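Local coordinates for dual specificity protein phosphatase 15 (PDB 1YZ4), which hydrolyses phosphate esters of tyrosine, serine and threonine residues in proteins, its catalytic domain being the part crystallised, at residues N6-V11 and G30-T35; F76-R81 and T103-T108; L112-V117 and G133-L138. The protein carries 1 engineered substitution. One frame throughout, in Å; residues are numbered along the deposited sequence.

Contact 1 (N6-V11 and G30-T35)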
loop_
_atom_site.group_PDB
_atom_site.type_symbol
_atom_site.label_atom_id
_atom_site.label_comp_id
_atom_site.label_asym_id
_atom_site.label_seq_id
_atom_site.Cartn_x
_atom_site.Cartn_y
_atom_site.Cartn_z
ATOM N N ASN A 6 9.822 5.430 -12.732
ATOM C CA ASN A 6 9.474 6.797 -13.116
ATOM C C ASN A 6 8.119 7.181 -12.550
ATOM O O ASN A 6 7.110 7.202 -13.259
ATOM C CB ASN A 6 9.468 6.933 -14.634
ATOM C CG ASN A 6 10.859 6.968 -15.201
ATOM O OD1 ASN A 6 11.723 6.193 -14.787
ATOM N ND2 ASN A 6 11.094 7.865 -16.156
ATOM N N GLY A 7 8.115 7.491 -11.259
ATOM C CA GLY A 7 6.889 7.857 -10.587
ATOM C C GLY A 7 6.336 6.649 -9.860
ATOM O O GLY A 7 6.985 5.603 -9.775
ATOM N N MET A 8 5.134 6.790 -9.324
ATOM C CA MET A 8 4.511 5.687 -8.617
ATOM C C MET A 8 4.473 4.464 -9.530
ATOM O O MET A 8 4.434 4.584 -10.752
ATOM C CB MET A 8 3.100 6.081 -8.177
ATOM C CG MET A 8 2.242 6.684 -9.277
ATOM S SD MET A 8 0.696 7.372 -8.634
ATOM C CE MET A 8 1.236 8.978 -8.098
ATOM N N THR A 9 4.508 3.282 -8.934
ATOM C CA THR A 9 4.482 2.063 -9.721
ATOM C C THR A 9 3.148 1.353 -9.538
ATOM O O THR A 9 2.652 1.222 -8.418
ATOM C CB THR A 9 5.643 1.120 -9.320
ATOM O OG1 THR A 9 5.572 0.837 -7.918
ATOM C CG2 THR A 9 6.985 1.771 -9.626
ATOM N N LYS A 10 2.560 0.924 -10.652
ATOM C CA LYS A 10 1.284 0.218 -10.630
ATOM C C LYS A 10 1.528 -1.166 -10.047
ATOM O O LYS A 10 2.366 -1.924 -10.542
ATOM C CB LYS A 10 0.727 0.098 -12.047
ATOM C CG LYS A 10 -0.718 -0.377 -12.126
ATOM C CD LYS A 10 -1.185 -0.366 -13.571
ATOM C CE LYS A 10 -2.691 -0.506 -13.681
ATOM N NZ LYS A 10 -3.142 -0.470 -15.103
ATOM N N VAL A 11 0.805 -1.483 -8.979
ATOM C CA VAL A 11 0.942 -2.771 -8.311
ATOM C C VAL A 11 -0.194 -3.688 -8.726
ATOM O O VAL A 11 -0.045 -4.905 -8.782
ATOM C CB VAL A 11 0.881 -2.609 -6.785
ATOM C CG1 VAL A 11 1.226 -3.917 -6.114
ATOM C CG2 VAL A 11 1.813 -1.495 -6.345
ATOM N N GLY A 30 -2.845 12.963 -11.833
ATOM C CA GLY A 30 -3.872 13.093 -12.851
ATOM C C GLY A 30 -3.772 11.982 -13.875
ATOM O O GLY A 30 -4.774 11.389 -14.272
ATOM N N ARG A 31 -2.546 11.707 -14.300
ATOM C CA ARG A 31 -2.283 10.660 -15.274
ATOM C C ARG A 31 -2.882 9.336 -14.800
ATOM O O ARG A 31 -3.564 8.648 -15.562
ATOM C CB ARG A 31 -0.771 10.513 -15.467
ATOM C CG ARG A 31 -0.355 9.435 -16.448
ATOM C CD ARG A 31 1.160 9.384 -16.607
ATOM N NE ARG A 31 1.574 8.368 -17.575
ATOM C CZ ARG A 31 2.839 8.103 -17.892
ATOM N NH1 ARG A 31 3.828 8.778 -17.318
ATOM N NH2 ARG A 31 3.117 7.159 -18.783
ATOM N N ASN A 32 -2.632 8.992 -13.537
ATOM C CA ASN A 32 -3.138 7.748 -12.965
ATOM C C ASN A 32 -4.509 7.861 -12.285
ATOM O O ASN A 32 -4.941 6.938 -11.585
ATOM C CB ASN A 32 -2.116 7.170 -11.981
ATOM C CG ASN A 32 -0.830 6.763 -12.662
ATOM O OD1 ASN A 32 -0.852 6.235 -13.772
ATOM N ND2 ASN A 32 0.299 6.995 -12.000
ATOM N N LYS A 33 -5.188 8.987 -12.493
ATOM C CA LYS A 33 -6.516 9.209 -11.918
ATOM C C LYS A 33 -6.602 8.789 -10.450
ATOM O O LYS A 33 -7.592 8.185 -10.025
ATOM C CB LYS A 33 -7.567 8.437 -12.718
ATOM C CG LYS A 33 -7.556 8.720 -14.208
ATOM C CD LYS A 33 -8.583 7.856 -14.930
ATOM C CE LYS A 33 -8.531 8.061 -16.437
ATOM N NZ LYS A 33 -9.480 7.160 -17.154
ATOM N N ILE A 34 -5.564 9.099 -9.681
ATOM C CA ILE A 34 -5.538 8.760 -8.262
ATOM C C ILE A 34 -6.638 9.501 -7.510
ATOM O O ILE A 34 -6.688 10.730 -7.530
ATOM C CB ILE A 34 -4.170 9.116 -7.632
ATOM C CG1 ILE A 34 -3.090 8.198 -8.205
ATOM C CG2 ILE A 34 -4.240 9.002 -6.109
ATOM C CD1 ILE A 34 -3.346 6.710 -7.965
ATOM N N THR A 35 -7.519 8.751 -6.850
ATOM C CA THR A 35 -8.616 9.351 -6.088
ATOM C C THR A 35 -8.459 9.134 -4.590
ATOM O O THR A 35 -9.141 9.767 -3.786
ATOM C CB THR A 35 -9.981 8.765 -6.498
ATOM O OG1 THR A 35 -9.972 7.346 -6.287
ATOM C CG2 THR A 35 -10.283 9.078 -7.962
#
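With chi1 of 50° setting Met8 CG between its backbone N and carbonyl carbon, and chi2 of -171° carrying SD straight on, the sulfur is brought against Asn32 and Ile34. Asn32 points back at it: its chi1 puts CG beside the backbone N, and chi2 turns ND2 toward the sulfur. Two approaches result, ND2 lying 3.4 Å from Met8 CG and equally far from Met8 SD. The second is a weak hydrogen bond, N-H to sulfur, with an angle of 151° at the hydrogen. Past the sulfur, Met8 and Ile34 lie alongside, running opposite ways, and SD rests on Ile34 CG1 at 3.9 Å. The backbones themselves stay well apart, the nearest CA atoms being Met8 CA and Asn32 CA at 9.0 Å.

Helix 26-31 ends here in a Schellman motif, and the turn leaves Asn32 and Ile34 both pointing to Met8: Lys33, at positive phi, carries the turn, with Lys33 N bonded to Gly30 O and Ile34 N to Leu29 O. Leu29 of the helix and Leu88 of strand 87-91 also touch both Met8 and Ile34, extending the apolar packing. The sulfur is thus a soft acceptor at a boundary, meeting an amide N-H and a hydrocarbon together, and its weak bond probably adds direction to a contact held mainly by van der Waals packing.

Contact 2 (F76-R81 and T103-T108)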
loop_
_atom_site.group_PDB
_atom_site.type_symbol
_atom_site.label_atom_id
_atom_site.label_comp_id
_atom_site.label_asym_id
_atom_site.label_seq_id
_atom_site.Cartn_x
_atom_site.Cartn_y
_atom_site.Cartn_z
ATOM N N PHE A 76 -9.701 0.295 3.377
ATOM C CA PHE A 76 -9.696 1.565 2.663
ATOM C C PHE A 76 -9.413 1.284 1.180
ATOM O O PHE A 76 -10.185 1.665 0.297
ATOM C CB PHE A 76 -8.604 2.464 3.249
ATOM C CG PHE A 76 -8.551 3.847 2.651
ATOM C CD1 PHE A 76 -9.488 4.813 3.008
ATOM C CD2 PHE A 76 -7.528 4.197 1.779
ATOM C CE1 PHE A 76 -9.401 6.117 2.512
ATOM C CE2 PHE A 76 -7.428 5.500 1.272
ATOM C CZ PHE A 76 -8.364 6.463 1.640
ATOM N N ILE A 77 -8.304 0.598 0.921
ATOM C CA ILE A 77 -7.907 0.265 -0.444
ATOM C C ILE A 77 -8.971 -0.503 -1.220
ATOM O O ILE A 77 -9.290 -0.162 -2.360
ATOM C CB ILE A 77 -6.606 -0.564 -0.449
ATOM C CG1 ILE A 77 -5.437 0.319 0.006
ATOM C CG2 ILE A 77 -6.350 -1.142 -1.847
ATOM C CD1 ILE A 77 -4.185 -0.458 0.386
ATOM N N HIS A 78 -9.513 -1.544 -0.599
ATOM C CA HIS A 78 -10.521 -2.365 -1.246
ATOM C C HIS A 78 -11.749 -1.543 -1.629
ATOM O O HIS A 78 -12.205 -1.593 -2.776
ATOM C CB HIS A 78 -10.923 -3.512 -0.327
ATOM C CG HIS A 78 -11.387 -4.731 -1.056
ATOM N ND1 HIS A 78 -10.592 -5.406 -1.958
ATOM C CD2 HIS A 78 -12.556 -5.411 -1.004
ATOM C CE1 HIS A 78 -11.250 -6.450 -2.427
ATOM N NE2 HIS A 78 -12.446 -6.475 -1.864
ATOM N N CYS A 79 -12.273 -0.784 -0.674
ATOM C CA CYS A 79 -13.444 0.049 -0.918
ATOM C C CYS A 79 -13.179 0.951 -2.121
ATOM O O CYS A 79 -14.020 1.082 -3.021
ATOM C CB CYS A 79 -13.761 0.904 0.313
ATOM S SG CYS A 79 -15.031 2.174 0.034
ATOM N N CYS A 80 -12.004 1.573 -2.134
ATOM C CA CYS A 80 -11.635 2.447 -3.235
ATOM C C CYS A 80 -11.611 1.702 -4.580
ATOM O O CYS A 80 -12.188 2.162 -5.572
ATOM C CB CYS A 80 -10.266 3.069 -2.958
ATOM S SG CYS A 80 -9.436 3.761 -4.406
ATOM N N ARG A 81 -10.956 0.549 -4.613
ATOM C CA ARG A 81 -10.862 -0.214 -5.854
ATOM C C ARG A 81 -12.207 -0.714 -6.396
ATOM O O ARG A 81 -12.544 -0.485 -7.558
ATOM C CB ARG A 81 -9.918 -1.412 -5.673
ATOM C CG ARG A 81 -8.508 -1.043 -5.276
ATOM C CD ARG A 81 -7.606 -2.265 -5.281
ATOM N NE ARG A 81 -7.445 -2.812 -6.627
ATOM C CZ ARG A 81 -7.510 -4.109 -6.921
ATOM N NH1 ARG A 81 -7.735 -5.002 -5.964
ATOM N NH2 ARG A 81 -7.337 -4.512 -8.170
ATOM N N THR A 103 1.738 -5.051 0.389
ATOM C CA THR A 103 1.987 -6.490 0.372
ATOM C C THR A 103 0.888 -7.192 1.159
ATOM O O THR A 103 0.328 -8.200 0.715
ATOM C CB THR A 103 3.376 -6.828 0.980
ATOM O OG1 THR A 103 4.397 -6.231 0.177
ATOM C CG2 THR A 103 3.624 -8.338 0.999
ATOM N N ALA A 104 0.569 -6.637 2.320
ATOM C CA ALA A 104 -0.472 -7.191 3.165
ATOM C C ALA A 104 -1.794 -7.228 2.397
ATOM O O ALA A 104 -2.550 -8.192 2.488
ATOM C CB ALA A 104 -0.614 -6.347 4.412
ATOM N N TYR A 105 -2.068 -6.174 1.634
ATOM C CA TYR A 105 -3.296 -6.109 0.854
ATOM C C TYR A 105 -3.354 -7.205 -0.204
ATOM O O TYR A 105 -4.344 -7.926 -0.322
ATOM C CB TYR A 105 -3.415 -4.771 0.138
ATOM C CG TYR A 105 -4.679 -4.687 -0.677
ATOM C CD1 TYR A 105 -5.918 -4.528 -0.054
ATOM C CD2 TYR A 105 -4.651 -4.816 -2.069
ATOM C CE1 TYR A 105 -7.098 -4.500 -0.792
ATOM C CE2 TYR A 105 -5.834 -4.788 -2.817
ATOM C CZ TYR A 105 -7.050 -4.629 -2.165
ATOM O OH TYR A 105 -8.221 -4.596 -2.881
ATOM N N VAL A 106 -2.287 -7.301 -0.991
ATOM C CA VAL A 106 -2.214 -8.290 -2.053
ATOM C C VAL A 106 -2.244 -9.703 -1.484
ATOM O O VAL A 106 -2.779 -10.617 -2.107
ATOM C CB VAL A 106 -0.947 -8.077 -2.904
ATOM C CG1 VAL A 106 -0.856 -9.139 -4.000
ATOM C CG2 VAL A 106 -0.991 -6.679 -3.525
ATOM N N MET A 107 -1.679 -9.886 -0.298
ATOM C CA MET A 107 -1.703 -11.205 0.320
ATOM C C MET A 107 -3.152 -11.620 0.566
ATOM O O MET A 107 -3.544 -12.738 0.230
ATOM C CB MET A 107 -0.945 -11.198 1.651
ATOM C CG MET A 107 0.567 -11.223 1.516
ATOM S SD MET A 107 1.411 -10.830 3.064
ATOM C CE MET A 107 1.170 -12.344 3.971
ATOM N N THR A 108 -3.953 -10.715 1.130
ATOM C CA THR A 108 -5.342 -11.051 1.420
ATOM C C THR A 108 -6.212 -11.276 0.184
ATOM O O THR A 108 -7.029 -12.201 0.180
ATOM C CB THR A 108 -6.044 -9.999 2.340
ATOM O OG1 THR A 108 -6.942 -9.198 1.565
ATOM C CG2 THR A 108 -5.036 -9.111 3.030
#
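Tyr105 reaches from helix 97-110 to helix 70-82 and meets Ile77, His78 and Arg81 there. The axes of the two short segments come within 11.3 Å at their closest, crossing at -65°, and this one side chain spans the gap. The tight part is buried: Ile77 CG2 sits over the centre of the phenol ring, a CH-pi contact 3.6 Å from the ring centroid and only 12° off its normal. Ile77 CB lies against the CD1-CE1 side of the same ring.

The outer end is polar and more open, since His78 and Arg81 are only partly buried. There the hydroxyl is gripped twice at the ring edge. His78 ND1 lies 2.7 Å from Tyr105 OH in a nearly straight hydrogen bond, in which either atom could be the donor. Arg81 NH1 donates to Tyr105 OH at 3.1 Å, the oxygen lying in the guanidinium plane, which stands almost perpendicular to the phenol ring. Arg81 NH2 bonds Pro13 O, a second partner that probably helps to hold the guanidinium, while the His78 side chain touches Leu153 of helix 145-157. With a cationic donor on its oxygen, the phenol is probably polarised and its hydroxyl made somewhat more acidic.

Contact 3 (L112-V117 and G133-L138)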
loop_
_atom_site.group_PDB
_atom_site.type_symbol
_atom_site.label_atom_id
_atom_site.label_comp_id
_atom_site.label_asym_id
_atom_site.label_seq_id
_atom_site.Cartn_x
_atom_site.Cartn_y
_atom_site.Cartn_z
ATOM N N LEU A 112 -1.934 -15.495 -1.297
ATOM C CA LEU A 112 -0.532 -15.881 -1.418
ATOM C C LEU A 112 0.345 -15.325 -0.295
ATOM O O LEU A 112 0.009 -14.313 0.310
ATOM C CB LEU A 112 -0.002 -15.430 -2.782
ATOM C CG LEU A 112 -0.834 -15.993 -3.941
ATOM C CD1 LEU A 112 -0.357 -15.442 -5.279
ATOM C CD2 LEU A 112 -0.728 -17.518 -3.921
ATOM N N GLY A 113 1.466 -15.998 -0.028
ATOM C CA GLY A 113 2.385 -15.583 1.029
ATOM C C GLY A 113 3.143 -14.290 0.758
ATOM O O GLY A 113 3.270 -13.873 -0.390
ATOM N N TRP A 114 3.676 -13.666 1.808
ATOM C CA TRP A 114 4.378 -12.401 1.637
ATOM C C TRP A 114 5.639 -12.474 0.788
ATOM O O TRP A 114 6.014 -11.483 0.150
ATOM C CB TRP A 114 4.715 -11.773 2.995
ATOM C CG TRP A 114 5.744 -12.511 3.774
ATOM C CD1 TRP A 114 5.535 -13.548 4.635
ATOM C CD2 TRP A 114 7.155 -12.273 3.766
ATOM N NE1 TRP A 114 6.727 -13.968 5.169
ATOM C CE2 TRP A 114 7.739 -13.202 4.653
ATOM C CE3 TRP A 114 7.985 -11.362 3.095
ATOM C CZ2 TRP A 114 9.122 -13.248 4.892
ATOM C CZ3 TRP A 114 9.361 -11.406 3.329
ATOM C CH2 TRP A 114 9.914 -12.346 4.223
ATOM N N ARG A 115 6.305 -13.623 0.768
ATOM C CA ARG A 115 7.511 -13.720 -0.043
ATOM C C ARG A 115 7.182 -13.693 -1.530
ATOM O O ARG A 115 7.784 -12.929 -2.284
ATOM C CB ARG A 115 8.315 -14.968 0.329
ATOM C CG ARG A 115 9.066 -14.772 1.635
ATOM C CD ARG A 115 9.761 -16.027 2.135
ATOM N NE ARG A 115 10.800 -15.664 3.092
ATOM C CZ ARG A 115 11.893 -14.975 2.773
ATOM N NH1 ARG A 115 12.098 -14.583 1.519
ATOM N NH2 ARG A 115 12.774 -14.652 3.709
ATOM N N ASP A 116 6.220 -14.507 -1.953
ATOM C CA ASP A 116 5.833 -14.520 -3.354
ATOM C C ASP A 116 5.284 -13.148 -3.730
ATOM O O ASP A 116 5.576 -12.630 -4.808
ATOM C CB ASP A 116 4.762 -15.585 -3.628
ATOM C CG ASP A 116 5.252 -16.993 -3.374
ATOM O OD1 ASP A 116 6.400 -17.289 -3.745
ATOM O OD2 ASP A 116 4.487 -17.811 -2.817
ATOM N N VAL A 117 4.493 -12.557 -2.837
ATOM C CA VAL A 117 3.905 -11.248 -3.111
ATOM C C VAL A 117 4.989 -10.173 -3.238
ATOM O O VAL A 117 4.990 -9.387 -4.192
ATOM C CB VAL A 117 2.873 -10.831 -2.006
ATOM C CG1 VAL A 117 2.338 -9.446 -2.293
ATOM C CG2 VAL A 117 1.703 -11.818 -1.966
ATOM N N GLY A 133 11.720 -5.991 10.579
ATOM C CA GLY A 133 10.602 -6.102 11.501
ATOM C C GLY A 133 9.251 -6.175 10.818
ATOM O O GLY A 133 8.355 -6.897 11.261
ATOM N N PHE A 134 9.097 -5.426 9.732
ATOM C CA PHE A 134 7.832 -5.433 9.004
ATOM C C PHE A 134 7.631 -6.762 8.281
ATOM O O PHE A 134 6.504 -7.191 8.054
ATOM C CB PHE A 134 7.784 -4.278 7.991
ATOM C CG PHE A 134 7.772 -2.918 8.625
ATOM C CD1 PHE A 134 7.608 -2.775 10.002
ATOM C CD2 PHE A 134 7.899 -1.776 7.844
ATOM C CE1 PHE A 134 7.572 -1.512 10.587
ATOM C CE2 PHE A 134 7.863 -0.512 8.419
ATOM C CZ PHE A 134 7.699 -0.378 9.793
ATOM N N ARG A 135 8.731 -7.413 7.924
ATOM C CA ARG A 135 8.645 -8.689 7.228
ATOM C C ARG A 135 8.101 -9.756 8.174
ATOM O O ARG A 135 7.322 -10.618 7.763
ATOM C CB ARG A 135 10.026 -9.052 6.658
ATOM C CG ARG A 135 10.568 -7.921 5.764
ATOM C CD ARG A 135 12.015 -8.082 5.339
ATOM N NE ARG A 135 12.180 -9.009 4.229
ATOM C CZ ARG A 135 12.638 -8.670 3.027
ATOM N NH1 ARG A 135 12.976 -7.417 2.759
ATOM N NH2 ARG A 135 12.777 -9.597 2.093
ATOM N N GLN A 136 8.483 -9.671 9.448
ATOM C CA GLN A 136 8.016 -10.616 10.463
ATOM C C GLN A 136 6.535 -10.386 10.691
ATOM O O GLN A 136 5.756 -11.340 10.801
ATOM C CB GLN A 136 8.767 -10.416 11.781
ATOM C CG GLN A 136 10.244 -10.769 11.704
ATOM C CD GLN A 136 10.948 -10.665 13.044
ATOM O OE1 GLN A 136 11.132 -9.571 13.587
ATOM N NE2 GLN A 136 11.342 -11.810 13.588
ATOM N N GLN A 137 6.158 -9.111 10.763
ATOM C CA GLN A 137 4.771 -8.733 10.956
ATOM C C GLN A 137 3.966 -9.227 9.756
ATOM O O GLN A 137 2.800 -9.605 9.892
ATOM C CB GLN A 137 4.648 -7.213 11.109
ATOM C CG GLN A 137 5.255 -6.695 12.401
ATOM C CD GLN A 137 5.070 -5.200 12.592
ATOM O OE1 GLN A 137 3.972 -4.666 12.420
ATOM N NE2 GLN A 137 6.145 -4.517 12.969
ATOM N N LEU A 138 4.593 -9.229 8.583
ATOM C CA LEU A 138 3.922 -9.723 7.384
ATOM C C LEU A 138 3.769 -11.240 7.536
ATOM O O LEU A 138 2.764 -11.822 7.128
ATOM C CB LEU A 138 4.737 -9.375 6.128
ATOM C CG LEU A 138 4.631 -7.901 5.700
ATOM C CD1 LEU A 138 5.730 -7.553 4.703
ATOM C CD2 LEU A 138 3.238 -7.637 5.095
#
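Trp114 lies against Arg135 and Leu138, and its indole can be traced outward atom by atom. CB comes first, packed on Leu138 CB at 3.9 Å; Trp114 CG is hardly farther from the same Leu138 CB, at 4.0 Å. The two side chains stand roughly perpendicular. A chi1 of 69° tucks CG between the backbone N and the carbonyl carbon, which sends the indole toward Leu138 and Arg135. CD1 then meets the main chain of Leu138, its C and O, and CE2 approaches Arg135 O at 4.1 Å, a carbonyl oxygen that stands over the middle of one indole face.

Trp114 belongs to the opening turn of helix 114-123, with Gly113 at its N-cap, and its partners to the first half of helix 132-143, both in the helical part of the dual-specificity phosphatase fold; Met107 of helix 97-110 touches Trp114 as well. Farther along the six-membered ring, CH2 faces Arg135 CB at 4.1 Å, and CZ3 reaches Arg135 NE at 3.8 Å. The Arg135 chain bends at chi3 (80°) to cross the indole here, its guanidinium plane 89° from the ring plane. Arg135 NH1 is bonded to Pro130 O, which probably helps to hold that bend. The opposite indole face is lined from within its own segment by Arg115, whose CG lies 3.4 Å above the ring plane, toward the rim. Arg115 NH1 and Arg135 NH2, like in charge, stay 5.1 Å apart.

The three contacts follow one another along the chain. Contact 1 lies by strand 9-12, at one edge of the sheet, and contacts 2 and 3 join helices. Centres of contacts 1 and 2 are about 16 Å apart, those of 2 and 3 about 15 Å, and those of 1 and 3, on opposite sides of the chain's centre, about 24 Å. Contacts 1 and 2 touch through Thr35 and Cys80; Met107 of helix 97-110 packs on Trp114 and Leu138 of contact 3. Between the two segments of contact 2 run strand 87-91 and the phosphatase P-loop, starting at the engineered Ser91, in place of the cysteine predicted to be the nucleophile. All three contacts lie in one catalytic domain, with contacts 2 and 3 joined through helix 97-110.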